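Local coordinates for protein aminoglycoside 3'-phosphotransferase AphA1-IAB (Acinetobacter baumannii, PDB 4FEX) that transfers a phosphate from ATP to the 3'-hydroxyl of kanamycin and related aminoglycosides, conferring resistance to these antibiotics, at residues A[84-89]-A[96-101]. Numbering follows the deposited sequence.
With 0TO (N-(3-chlorophenyl)-6,7-dimethoxyquinazolin-4-amine), chain G.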
loop_
_atom_site.group_PDB
_atom_site.type_symbol
_atom_site.label_atom_id
_atom_site.label_comp_id
_atom_site.label_asym_id
_atom_site.label_seq_id
_atom_site.Cartn_x
_atom_site.Cartn_y
_atom_site.Cartn_z
ATOM N N THR A 84 -8.944 2.442 12.828
ATOM C CA THR A 84 -8.645 1.908 14.151
ATOM C C THR A 84 -9.021 0.418 14.280
ATOM O O THR A 84 -10.041 -0.020 13.742
ATOM C CB THR A 84 -9.327 2.742 15.252
ATOM O OG1 THR A 84 -10.618 2.193 15.551
ATOM C CG2 THR A 84 -9.482 4.182 14.784
ATOM N N ILE A 85 -8.176 -0.348 14.974
ATOM C CA ILE A 85 -8.414 -1.771 15.233
ATOM C C ILE A 85 -9.473 -1.957 16.311
ATOM O O ILE A 85 -9.182 -1.862 17.504
ATOM C CB ILE A 85 -7.151 -2.484 15.768
ATOM C CG1 ILE A 85 -5.947 -2.287 14.841
ATOM C CG2 ILE A 85 -7.444 -3.969 16.057
ATOM C CD1 ILE A 85 -4.648 -2.892 15.405
ATOM N N LYS A 86 -10.702 -2.221 15.906
ATOM C CA LYS A 86 -11.724 -2.501 16.888
ATOM C C LYS A 86 -11.455 -3.874 17.525
ATOM O O LYS A 86 -11.734 -4.068 18.701
ATOM C CB LYS A 86 -13.135 -2.386 16.283
ATOM C CG LYS A 86 -14.253 -2.645 17.297
ATOM C CD LYS A 86 -15.623 -2.070 16.886
ATOM C CE LYS A 86 -16.691 -2.316 17.976
ATOM N NZ LYS A 86 -18.127 -2.231 17.514
ATOM N N HIS A 87 -10.860 -4.802 16.776
ATOM C CA HIS A 87 -10.723 -6.175 17.263
ATOM C C HIS A 87 -9.861 -7.076 16.376
ATOM O O HIS A 87 -10.006 -7.078 15.162
ATOM C CB HIS A 87 -12.107 -6.796 17.357
ATOM C CG HIS A 87 -12.189 -7.935 18.316
ATOM N ND1 HIS A 87 -13.007 -7.911 19.425
ATOM C CD2 HIS A 87 -11.553 -9.128 18.339
ATOM C CE1 HIS A 87 -12.872 -9.044 20.093
ATOM N NE2 HIS A 87 -11.998 -9.801 19.453
ATOM N N PHE A 88 -8.985 -7.863 16.981
ATOM C CA PHE A 88 -8.143 -8.781 16.224
ATOM C C PHE A 88 -8.112 -10.134 16.897
ATOM O O PHE A 88 -8.017 -10.206 18.116
ATOM C CB PHE A 88 -6.706 -8.253 16.105
ATOM C CG PHE A 88 -5.744 -9.235 15.481
ATOM C CD1 PHE A 88 -5.671 -9.378 14.101
ATOM C CD2 PHE A 88 -4.909 -10.011 16.270
ATOM C CE1 PHE A 88 -4.772 -10.281 13.507
ATOM C CE2 PHE A 88 -4.013 -10.932 15.693
ATOM C CZ PHE A 88 -3.942 -11.062 14.305
ATOM N N ILE A 89 -8.179 -11.203 16.105
ATOM C CA ILE A 89 -8.056 -12.563 16.626
ATOM C C ILE A 89 -7.056 -13.374 15.818
ATOM O O ILE A 89 -7.157 -13.445 14.598
ATOM C CB ILE A 89 -9.401 -13.323 16.566
ATOM C CG1 ILE A 89 -10.452 -12.679 17.471
ATOM C CG2 ILE A 89 -9.200 -14.789 16.920
ATOM C CD1 ILE A 89 -11.850 -13.260 17.278
ATOM N N TRP A 96 -8.230 -12.854 12.196
ATOM C CA TRP A 96 -9.373 -12.017 11.881
ATOM C C TRP A 96 -9.049 -10.596 12.326
ATOM O O TRP A 96 -8.537 -10.393 13.423
ATOM C CB TRP A 96 -10.613 -12.539 12.596
ATOM C CG TRP A 96 -10.874 -13.980 12.328
ATOM C CD1 TRP A 96 -10.207 -15.064 12.850
ATOM C CD2 TRP A 96 -11.876 -14.509 11.459
ATOM N NE1 TRP A 96 -10.744 -16.235 12.350
ATOM C CE2 TRP A 96 -11.769 -15.916 11.498
ATOM C CE3 TRP A 96 -12.861 -13.929 10.660
ATOM C CZ2 TRP A 96 -12.606 -16.737 10.769
ATOM C CZ3 TRP A 96 -13.687 -14.749 9.934
ATOM C CH2 TRP A 96 -13.558 -16.136 9.992
ATOM N N LEU A 97 -9.334 -9.624 11.464
ATOM C CA LEU A 97 -9.020 -8.224 11.733
ATOM C C LEU A 97 -10.205 -7.314 11.459
ATOM O O LEU A 97 -10.576 -7.127 10.316
ATOM C CB LEU A 97 -7.828 -7.765 10.882
ATOM C CG LEU A 97 -7.462 -6.289 11.102
ATOM C CD1 LEU A 97 -7.483 -5.932 12.576
ATOM C CD2 LEU A 97 -6.112 -5.998 10.531
ATOM N N LEU A 98 -10.765 -6.720 12.509
ATOM C CA LEU A 98 -11.891 -5.803 12.376
ATOM C C LEU A 98 -11.435 -4.367 12.581
ATOM O O LEU A 98 -10.876 -4.037 13.629
ATOM C CB LEU A 98 -12.980 -6.150 13.397
ATOM C CG LEU A 98 -14.399 -5.586 13.191
ATOM C CD1 LEU A 98 -15.040 -6.144 11.908
ATOM C CD2 LEU A 98 -15.287 -5.848 14.418
ATOM N N THR A 99 -11.677 -3.515 11.588
ATOM C CA THR A 99 -11.290 -2.104 11.673
ATOM C C THR A 99 -12.439 -1.161 11.315
ATOM O O THR A 99 -13.435 -1.568 10.715
ATOM C CB THR A 99 -10.104 -1.802 10.746
ATOM O OG1 THR A 99 -10.410 -2.255 9.419
ATOM C CG2 THR A 99 -8.850 -2.525 11.239
ATOM N N THR A 100 -12.309 0.103 11.686
ATOM C CA THR A 100 -13.299 1.085 11.286
ATOM C C THR A 100 -12.961 1.490 9.861
ATOM O O THR A 100 -11.820 1.358 9.427
ATOM C CB THR A 100 -13.227 2.331 12.160
ATOM O OG1 THR A 100 -11.881 2.809 12.161
ATOM C CG2 THR A 100 -13.621 2.022 13.594
ATOM N N ALA A 101 -13.946 1.980 9.124
ATOM C CA ALA A 101 -13.691 2.408 7.760
ATOM C C ALA A 101 -13.326 3.867 7.729
ATOM O O ALA A 101 -13.776 4.645 8.563
ATOM C CB ALA A 101 -14.894 2.154 6.858
HETATM C C21 0TO G . -8.024 -3.808 5.929
HETATM C C20 0TO G . -8.305 -2.519 6.361
HETATM CL CL 0TO G . -7.786 -1.978 7.918
HETATM C C18 0TO G . -9.006 -1.633 5.542
HETATM C C19 0TO G . -8.469 -4.173 4.663
HETATM C C17 0TO G . -9.148 -3.264 3.838
HETATM C C7 0TO G . -9.523 -2.008 4.305
HETATM N N6 0TO G . -10.097 -1.120 3.479
HETATM C C4 0TO G . -10.521 0.131 3.780
HETATM N N5 0TO G . -10.671 0.610 5.037
HETATM C C8 0TO G . -11.176 1.818 5.276
HETATM N N9 0TO G . -11.628 2.604 4.305
HETATM C C2 0TO G . -11.084 0.902 2.774
HETATM C C1 0TO G . -11.575 2.174 3.047
HETATM C C3 0TO G . -10.985 0.458 1.468
HETATM C C10 0TO G . -11.451 1.255 0.432
HETATM O O11 0TO G . -11.370 0.787 -0.846
HETATM C C14 0TO G . -10.063 1.113 -1.393
HETATM C C12 0TO G . -11.986 2.516 0.702
HETATM C C15 0TO G . -12.048 2.976 2.023
HETATM O O13 0TO G . -12.443 3.287 -0.331
HETATM C C16 0TO G . -13.571 4.057 0.114
#
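Leu97 turns its CD1 methyl between two side chains of the facing strand, 4.0 Å from Ile85 CG2 and 4.2 Å from Phe88 CD1; the first pair crosses at about a right angle, and the second puts the methyl at the edge of the phenyl ring. CG of Phe88 stands anti to the backbone N (chi1 173°), which points a ring edge at Leu97. Met70 and Val66 of helix 61-76 pack against this apolar face. On the reverse face Ile89 meets the Trp96 indole, CB to CD1 at 4.2 Å, while Ile89 O lies in the plane of the indole at its edge. The indole also stacks with His57, and Leu98 packs its CB against CB of His87. Residues 85-90 and 94-100 form an antiparallel beta hairpin, with 85-90 an edge strand of the five-stranded N-lobe sheet in this kinase-like fold. Ile89 and Trp96 exchange two backbone hydrogen bonds, and Leu98 N donates to His87 O at 2.8 Å in a nearly straight bond (170°). Ahead of these pairs in strand 85-90 comes a classic beta bulge: Lys86 and His87 both face Leu98, whose carbonyl oxygen takes a bond from His87 N at 3.2 Å and a weak, bent one from Lys86 N. On the N-terminal side of the bulge, Thr100 OG1 accepts from Thr84 N at 3.0 Å, and Thr100 N returns a bond to Thr84 O. Thr100 chi1 of 53° sets its OG1 between its own backbone N and carbonyl carbon, facing Thr84. Thr99 OG1 and CG2 lie against the chlorine of the bound quinazoline, and Ala101 lies near its C8, probably in the nucleotide pocket, as in kinases.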